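Local coordinates for protein (o6-methylguanine-dna methyltransferase) (Thermococcus kodakarensis, PDB 1MGT) that repairs O6-methylguanine and O4-methylthymine in DNA by moving the methyl group onto one of its own cysteines, a suicide reaction that permanently inactivates it, at residues 65-70 with 135-140; 140-145 with 162-167. One frame throughout, in Å; residues are numbered along the deposited sequence.

Interaction 1. Residues 65-70 with 135-140; sequences EKVFKV and YPIVVP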
ATOM      1  N   GLU A  65       6.600 -11.086   5.403  1.00 15.66           N
ATOM      2  CA  GLU A  65       7.938 -10.700   5.817  1.00 19.01           C
ATOM      3  C   GLU A  65       8.589  -9.804   4.749  1.00 16.71           C
ATOM      4  O   GLU A  65       9.320  -8.896   5.120  1.00 17.84           O
ATOM      5  CB  GLU A  65       8.833 -11.897   6.108  1.00 22.81           C
ATOM      6  CG  GLU A  65      10.159 -11.463   6.759  1.00 29.41           C
ATOM      7  CD  GLU A  65      11.135 -12.603   6.907  1.00 33.80           C
ATOM      8  OE1 GLU A  65      12.223 -12.393   7.497  1.00 37.53           O
ATOM      9  OE2 GLU A  65      10.839 -13.726   6.444  1.00 35.46           O
ATOM     10  N   LYS A  66       8.355 -10.063   3.475  1.00 15.00           N
ATOM     11  CA  LYS A  66       8.976  -9.202   2.433  1.00 16.79           C
ATOM     12  C   LYS A  66       8.399  -7.795   2.531  1.00 15.10           C
ATOM     13  O   LYS A  66       9.132  -6.803   2.448  1.00 14.82           O
ATOM     14  CB  LYS A  66       8.738  -9.763   1.048  1.00 20.69           C
ATOM     15  CG  LYS A  66       9.576 -10.995   0.718  1.00 25.48           C
ATOM     16  CD  LYS A  66       9.148 -11.471  -0.669  1.00 29.15           C
ATOM     17  CE  LYS A  66       9.970 -12.668  -1.142  1.00 30.91           C
ATOM     18  NZ  LYS A  66       9.359 -13.154  -2.436  1.00 33.98           N
ATOM     19  N   VAL A  67       7.087  -7.692   2.734  1.00 12.39           N
ATOM     20  CA  VAL A  67       6.440  -6.403   2.902  1.00 12.09           C
ATOM     21  C   VAL A  67       7.015  -5.705   4.139  1.00 12.44           C
ATOM     22  O   VAL A  67       7.310  -4.512   4.095  1.00 13.17           O
ATOM     23  CB  VAL A  67       4.922  -6.496   2.974  1.00 11.14           C
ATOM     24  CG1 VAL A  67       4.297  -5.139   3.286  1.00  8.54           C
ATOM     25  CG2 VAL A  67       4.357  -7.076   1.676  1.00 11.77           C
ATOM     26  N   PHE A  68       7.212  -6.412   5.264  1.00 11.93           N
ATOM     27  CA  PHE A  68       7.785  -5.817   6.454  1.00 13.08           C
ATOM     28  C   PHE A  68       9.191  -5.263   6.176  1.00 14.12           C
ATOM     29  O   PHE A  68       9.538  -4.202   6.712  1.00 13.32           O
ATOM     30  CB  PHE A  68       7.865  -6.857   7.587  1.00 12.92           C
ATOM     31  CG  PHE A  68       8.397  -6.293   8.878  1.00 15.60           C
ATOM     32  CD1 PHE A  68       7.678  -5.385   9.606  1.00 16.09           C
ATOM     33  CD2 PHE A  68       9.643  -6.722   9.329  1.00 16.13           C
ATOM     34  CE1 PHE A  68       8.172  -4.870  10.794  1.00 18.52           C
ATOM     35  CE2 PHE A  68      10.150  -6.219  10.521  1.00 17.89           C
ATOM     36  CZ  PHE A  68       9.417  -5.297  11.240  1.00 17.92           C
ATOM     37  N   LYS A  69       9.977  -5.965   5.369  1.00 14.38           N
ATOM     38  CA  LYS A  69      11.322  -5.495   5.020  1.00 15.15           C
ATOM     39  C   LYS A  69      11.233  -4.177   4.245  1.00 15.00           C
ATOM     40  O   LYS A  69      12.117  -3.323   4.420  1.00 15.19           O
ATOM     41  CB  LYS A  69      12.058  -6.536   4.191  1.00 17.17           C
ATOM     42  CG  LYS A  69      12.614  -7.671   5.077  1.00 21.86           C
ATOM     43  CD  LYS A  69      13.241  -8.714   4.169  1.00 26.29           C
ATOM     44  CE  LYS A  69      13.752  -9.927   4.941  1.00 29.39           C
ATOM     45  NZ  LYS A  69      14.477 -10.831   3.981  1.00 32.51           N
ATOM     46  N   VAL A  70      10.204  -4.021   3.399  1.00 12.48           N
ATOM     47  CA  VAL A  70      10.091  -2.720   2.699  1.00 14.08           C
ATOM     48  C   VAL A  70       9.709  -1.654   3.708  1.00 13.83           C
ATOM     49  O   VAL A  70      10.228  -0.525   3.747  1.00 13.13           O
ATOM     50  CB  VAL A  70       9.008  -2.824   1.591  1.00 13.96           C
ATOM     51  CG1 VAL A  70       8.744  -1.448   0.984  1.00 14.12           C
ATOM     52  CG2 VAL A  70       9.482  -3.803   0.538  1.00 14.11           C
ATOM     53  N   TYR A 135      -2.036  -1.936  -2.892  1.00  8.40           N
ATOM     54  CA  TYR A 135      -0.739  -2.250  -2.397  1.00  8.48           C
ATOM     55  C   TYR A 135      -0.111  -1.198  -1.456  1.00  8.66           C
ATOM     56  O   TYR A 135       0.991  -0.696  -1.775  1.00  9.96           O
ATOM     57  CB  TYR A 135       0.243  -2.418  -3.585  1.00  8.64           C
ATOM     58  CG  TYR A 135      -0.270  -3.282  -4.730  1.00 10.94           C
ATOM     59  CD1 TYR A 135      -0.285  -2.766  -6.017  1.00 10.85           C
ATOM     60  CD2 TYR A 135      -0.695  -4.588  -4.521  1.00  9.58           C
ATOM     61  CE1 TYR A 135      -0.720  -3.537  -7.083  1.00 12.32           C
ATOM     62  CE2 TYR A 135      -1.150  -5.362  -5.588  1.00 10.28           C
ATOM     63  CZ  TYR A 135      -1.164  -4.830  -6.855  1.00 11.61           C
ATOM     64  OH  TYR A 135      -1.600  -5.575  -7.940  1.00 14.79           O
ATOM     65  N   PRO A 136      -0.724  -0.925  -0.353  1.00  9.85           N
ATOM     66  CA  PRO A 136      -0.164   0.023   0.636  1.00 10.65           C
ATOM     67  C   PRO A 136       1.183  -0.503   1.086  1.00 11.06           C
ATOM     68  O   PRO A 136       1.550  -1.695   0.972  1.00  9.44           O
ATOM     69  CB  PRO A 136      -1.164   0.063   1.753  1.00 12.39           C
ATOM     70  CG  PRO A 136      -1.928  -1.221   1.644  1.00 12.30           C
ATOM     71  CD  PRO A 136      -2.008  -1.489   0.162  1.00  9.61           C
ATOM     72  N   ILE A 137       2.014   0.403   1.616  1.00  9.48           N
ATOM     73  CA  ILE A 137       3.357   0.157   2.061  1.00 11.23           C
ATOM     74  C   ILE A 137       4.317   0.063   0.877  1.00 13.21           C
ATOM     75  O   ILE A 137       5.192   0.930   0.701  1.00 14.93           O
ATOM     76  CB  ILE A 137       3.591  -1.024   3.007  1.00 11.73           C
ATOM     77  CG1 ILE A 137       2.673  -0.926   4.240  1.00 12.55           C
ATOM     78  CG2 ILE A 137       5.066  -1.098   3.450  1.00 10.85           C
ATOM     79  CD1 ILE A 137       2.623  -2.244   5.008  1.00 16.73           C
ATOM     80  N   VAL A 138       4.182  -0.943   0.041  1.00 11.26           N
ATOM     81  CA  VAL A 138       5.064  -1.143  -1.102  1.00 12.29           C
ATOM     82  C   VAL A 138       4.863  -0.030  -2.125  1.00 13.33           C
ATOM     83  O   VAL A 138       5.906   0.475  -2.586  1.00 14.57           O
ATOM     84  CB  VAL A 138       4.934  -2.554  -1.665  1.00 12.83           C
ATOM     85  CG1 VAL A 138       5.205  -3.559  -0.519  1.00 12.68           C
ATOM     86  CG2 VAL A 138       3.539  -2.805  -2.188  1.00 15.08           C
ATOM     87  N   VAL A 139       3.653   0.311  -2.477  1.00 10.52           N
ATOM     88  CA  VAL A 139       3.409   1.471  -3.420  1.00  9.85           C
ATOM     89  C   VAL A 139       3.215   2.545  -2.361  1.00  9.65           C
ATOM     90  O   VAL A 139       2.265   2.491  -1.547  1.00  9.83           O
ATOM     91  CB  VAL A 139       2.179   1.237  -4.293  1.00  9.44           C
ATOM     92  CG1 VAL A 139       1.698   2.546  -4.923  1.00 11.07           C
ATOM     93  CG2 VAL A 139       2.530   0.229  -5.394  1.00 10.29           C
ATOM     94  N   PRO A 140       4.174   3.450  -2.216  1.00 10.74           N
ATOM     95  CA  PRO A 140       4.128   4.396  -1.121  1.00 11.68           C
ATOM     96  C   PRO A 140       3.207   5.541  -1.139  1.00 15.83           C
ATOM     97  O   PRO A 140       3.654   6.725  -1.047  1.00 14.28           O
ATOM     98  CB  PRO A 140       5.629   4.756  -0.988  1.00 12.40           C
ATOM     99  CG  PRO A 140       6.039   4.859  -2.427  1.00 11.60           C
ATOM    100  CD  PRO A 140       5.378   3.624  -3.063  1.00 12.35           C
TER

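Interaction 2. Residues 140-145 with 162-167; sequences PCHRVV and FLLEIE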
ATOM      1  N   PRO A 140       4.174   3.450  -2.216  1.00 10.74           N
ATOM      2  CA  PRO A 140       4.128   4.396  -1.121  1.00 11.68           C
ATOM      3  C   PRO A 140       3.207   5.541  -1.139  1.00 15.83           C
ATOM      4  O   PRO A 140       3.654   6.725  -1.047  1.00 14.28           O
ATOM      5  CB  PRO A 140       5.629   4.756  -0.988  1.00 12.40           C
ATOM      6  CG  PRO A 140       6.039   4.859  -2.427  1.00 11.60           C
ATOM      7  CD  PRO A 140       5.378   3.624  -3.063  1.00 12.35           C
ATOM      8  N   CYS A 141       1.882   5.287  -1.099  1.00 12.34           N
ATOM      9  CA  CYS A 141       0.898   6.349  -1.105  1.00 14.90           C
ATOM     10  C   CYS A 141       0.904   7.144   0.197  1.00 14.17           C
ATOM     11  O   CYS A 141       0.353   8.262   0.205  1.00 13.84           O
ATOM     12  CB  CYS A 141      -0.494   5.793  -1.442  1.00 18.20           C
ATOM     13  SG  CYS A 141      -1.089   4.657  -0.180  1.00 23.07           S
ATOM     14  N   HIS A 142       1.583   6.670   1.228  1.00 11.59           N
ATOM     15  CA  HIS A 142       1.671   7.415   2.493  1.00 12.53           C
ATOM     16  C   HIS A 142       2.609   8.627   2.297  1.00 12.44           C
ATOM     17  O   HIS A 142       2.569   9.519   3.151  1.00 13.09           O
ATOM     18  CB  HIS A 142       2.195   6.565   3.623  1.00 11.37           C
ATOM     19  CG  HIS A 142       3.469   5.838   3.346  1.00 10.24           C
ATOM     20  ND1 HIS A 142       3.493   4.718   2.527  1.00 11.22           N
ATOM     21  CD2 HIS A 142       4.742   6.027   3.733  1.00 10.61           C
ATOM     22  CE1 HIS A 142       4.725   4.262   2.432  1.00  9.44           C
ATOM     23  NE2 HIS A 142       5.515   5.057   3.175  1.00 10.00           N
ATOM     24  N   ARG A 143       3.410   8.618   1.246  1.00 12.08           N
ATOM     25  CA  ARG A 143       4.328   9.754   0.984  1.00 11.95           C
ATOM     26  C   ARG A 143       3.617  10.863   0.214  1.00 13.53           C
ATOM     27  O   ARG A 143       4.237  11.911  -0.066  1.00 13.44           O
ATOM     28  CB  ARG A 143       5.534   9.257   0.178  1.00 11.32           C
ATOM     29  CG  ARG A 143       6.372   8.286   1.025  1.00 12.27           C
ATOM     30  CD  ARG A 143       7.624   7.812   0.277  1.00 11.57           C
ATOM     31  NE  ARG A 143       8.108   6.626   1.009  1.00 12.59           N
ATOM     32  CZ  ARG A 143       8.794   5.628   0.481  1.00 12.70           C
ATOM     33  NH1 ARG A 143       9.151   5.587  -0.800  1.00 12.26           N
ATOM     34  NH2 ARG A 143       9.118   4.602   1.298  1.00 14.02           N
ATOM     35  N   VAL A 144       2.359  10.674  -0.127  1.00 10.92           N
ATOM     36  CA  VAL A 144       1.609  11.723  -0.862  1.00 12.27           C
ATOM     37  C   VAL A 144       0.792  12.479   0.171  1.00 13.37           C
ATOM     38  O   VAL A 144      -0.070  11.895   0.846  1.00 14.34           O
ATOM     39  CB  VAL A 144       0.725  11.110  -1.942  1.00 12.18           C
ATOM     40  CG1 VAL A 144      -0.020  12.200  -2.702  1.00 13.19           C
ATOM     41  CG2 VAL A 144       1.554  10.231  -2.879  1.00 11.03           C
ATOM     42  N   VAL A 145       1.133  13.753   0.376  1.00 13.18           N
ATOM     43  CA  VAL A 145       0.470  14.583   1.380  1.00 13.08           C
ATOM     44  C   VAL A 145      -0.235  15.803   0.801  1.00 14.63           C
ATOM     45  O   VAL A 145      -0.198  16.039  -0.403  1.00 14.29           O
ATOM     46  CB  VAL A 145       1.518  15.090   2.407  1.00 14.64           C
ATOM     47  CG1 VAL A 145       2.176  13.915   3.123  1.00 15.25           C
ATOM     48  CG2 VAL A 145       2.627  15.890   1.694  1.00 15.07           C
ATOM     49  N   PHE A 162       2.538   6.891  11.314  1.00 18.32           N
ATOM     50  CA  PHE A 162       3.480   5.877  11.757  1.00 18.33           C
ATOM     51  C   PHE A 162       4.484   5.545  10.663  1.00 17.44           C
ATOM     52  O   PHE A 162       5.697   5.422  10.901  1.00 16.88           O
ATOM     53  CB  PHE A 162       2.706   4.636  12.212  1.00 19.17           C
ATOM     54  CG  PHE A 162       3.564   3.421  12.364  1.00 21.80           C
ATOM     55  CD1 PHE A 162       4.377   3.263  13.461  1.00 23.44           C
ATOM     56  CD2 PHE A 162       3.541   2.441  11.375  1.00 22.40           C
ATOM     57  CE1 PHE A 162       5.177   2.130  13.584  1.00 24.23           C
ATOM     58  CE2 PHE A 162       4.327   1.313  11.499  1.00 23.95           C
ATOM     59  CZ  PHE A 162       5.140   1.169  12.601  1.00 24.59           C
ATOM     60  N   LEU A 163       3.968   5.362   9.432  1.00 14.53           N
ATOM     61  CA  LEU A 163       4.819   5.080   8.315  1.00 14.46           C
ATOM     62  C   LEU A 163       5.755   6.282   8.049  1.00 14.03           C
ATOM     63  O   LEU A 163       6.933   6.052   7.830  1.00 14.36           O
ATOM     64  CB  LEU A 163       4.035   4.768   7.036  1.00 15.83           C
ATOM     65  CG  LEU A 163       3.254   3.410   7.109  1.00 16.33           C
ATOM     66  CD1 LEU A 163       2.539   3.183   5.795  1.00 16.97           C
ATOM     67  CD2 LEU A 163       4.224   2.297   7.451  1.00 17.95           C
ATOM     68  N   LEU A 164       5.225   7.496   8.103  1.00 13.56           N
ATOM     69  CA  LEU A 164       6.126   8.650   7.846  1.00 16.06           C
ATOM     70  C   LEU A 164       7.189   8.761   8.911  1.00 16.70           C
ATOM     71  O   LEU A 164       8.362   9.033   8.615  1.00 18.46           O
ATOM     72  CB  LEU A 164       5.320   9.940   7.699  1.00 13.44           C
ATOM     73  CG  LEU A 164       4.486   9.978   6.387  1.00 15.49           C
ATOM     74  CD1 LEU A 164       3.526  11.151   6.371  1.00 15.83           C
ATOM     75  CD2 LEU A 164       5.422  10.000   5.181  1.00 17.77           C
ATOM     76  N   GLU A 165       6.817   8.535  10.163  1.00 18.07           N
ATOM     77  CA  GLU A 165       7.770   8.619  11.267  1.00 20.53           C
ATOM     78  C   GLU A 165       8.905   7.639  11.118  1.00 21.50           C
ATOM     79  O   GLU A 165      10.096   7.956  11.284  1.00 19.89           O
ATOM     80  CB  GLU A 165       7.021   8.410  12.598  1.00 24.72           C
ATOM     81  CG  GLU A 165       8.003   8.139  13.745  1.00 31.08           C
ATOM     82  CD  GLU A 165       7.372   8.306  15.109  1.00 34.76           C
ATOM     83  OE1 GLU A 165       8.082   8.810  16.012  1.00 37.23           O
ATOM     84  OE2 GLU A 165       6.187   7.941  15.272  1.00 37.62           O
ATOM     85  N   ILE A 166       8.573   6.401  10.753  1.00 19.68           N
ATOM     86  CA  ILE A 166       9.512   5.320  10.534  1.00 20.50           C
ATOM     87  C   ILE A 166      10.513   5.650   9.443  1.00 18.52           C
ATOM     88  O   ILE A 166      11.664   5.209   9.438  1.00 18.58           O
ATOM     89  CB  ILE A 166       8.696   4.063  10.119  1.00 24.30           C
ATOM     90  CG1 ILE A 166       8.114   3.383  11.359  1.00 27.78           C
ATOM     91  CG2 ILE A 166       9.475   3.108   9.256  1.00 26.19           C
ATOM     92  CD1 ILE A 166       9.069   2.495  12.120  1.00 30.32           C
ATOM     93  N   GLU A 167      10.058   6.389   8.430  1.00 17.06           N
ATOM     94  CA  GLU A 167      10.892   6.784   7.313  1.00 16.50           C
ATOM     95  C   GLU A 167      11.693   8.060   7.579  1.00 18.51           C
ATOM     96  O   GLU A 167      12.413   8.520   6.678  1.00 19.71           O
ATOM     97  CB  GLU A 167       9.979   7.010   6.071  1.00 16.29           C
ATOM     98  CG  GLU A 167       9.389   5.682   5.608  1.00 17.01           C
ATOM     99  CD  GLU A 167       8.510   5.760   4.386  1.00 19.87           C
ATOM    100  OE1 GLU A 167       8.133   4.688   3.844  1.00 17.12           O
ATOM    101  OE2 GLU A 167       8.187   6.885   3.936  1.00 19.34           O
TER

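Interaction 1. Residues 65-70 with 135-140
Val67 and Val70, on helix 63-71, pack on Ile137 and Val138 where the N-terminal part of the MGMT fold, of the RNase H clan, meets its DNA-binding part. The loop 135-140 leads directly to Cys141, the inferred methyl acceptor. All four touching residues are buried, and the contact is purely apolar. The side chains of Val67 and Ile137 cross at about a right angle. Val67 CG1 stands anti to its backbone N (chi1 174°), and this branch does the touching. It lies 3.8 Å from Ile137 CD1 and 4.1 Å from Ile137 CG2, so it sits against both arms of the isoleucine. Ile137 has phi 77° and psi -66°, the values of a classic gamma turn. A weak bond from Val138 N to Pro136 O closes that turn. Val70 starts out toward the loop, and its CG1 meets both Ile137 and Val138. Strand 24-30 packs from the N-terminal part as well: Ile27 touches Val67 and Val138, and Phe29 touches Ile137. Asn77 ND2 hydrogen-bonds the backbone O of Val138. Val138 CG1 is shared by the two helix valines, 4.2 Å from Val67 CG1 and 4.4 Å from Val70 CG1.

Interaction 2. Residues 140-145 with 162-167
His142 CG sits between its own backbone N and carbonyl carbon (chi1 52°), which aims the imidazole at Glu167. The glutamate chain is extended beyond CG and comes from the opposite direction. His142 NE2 donates to Glu167 OE1 at 2.7 Å, nearly straight at 168°, with the oxygen close to the ring plane. Arg143, extended from CG to NE, grips the same carboxylate side-on. Its NH2 gives a salt bridge to Glu167 OE1 (2.7 Å, 172°), and its NE completes the bridge with a hydrogen bond to Glu167 OE2 at 2.9 Å. OE1 thus has two donors, His142 NE2 and Arg143 NH2, from opposite faces of the carboxylate plane. This double grip should restrict rotation of the carboxylate. Asn77 and the backbone O of Val104 hold the arginine further. Leu163 CD1 lies over one imidazole face in a CH-pi contact, 3.9 Å from the centroid of the His142 ring. Leu164 CD2 packs 3.5 Å from the backbone O of His142. Cys141, the inferred nucleophile, precedes the histidine in the Pro-Cys-His-Arg signature of the MGMT family. The hydrogen-bonded His142-Glu167 pair is consistent with the Cys-water-His-Glu network through which relatives are thought to activate the cysteine.

How the interactions relate
From the N terminus, the chain makes strands 2-9, 12-20 and 24-30 and helix 33-49 before it reaches helix 63-71. Interaction 1 begins there and closes a long loop: 64 residues, with helices 91-103, 112-118 and 123-131, lie between its segments. It joins the two parts of the protein. Interaction 2 starts at Pro140, the residue both contacts share, and closes a shorter loop of 16 residues onto the end of helix 157-166, within the DNA-binding part. The loops follow in series and neither nest nor cross. They also touch, with Ile137 O 3.8 Å from His142 CE1. Their contact residues flank Cys141 in the sequence, interaction 1 just before it and interaction 2 just after.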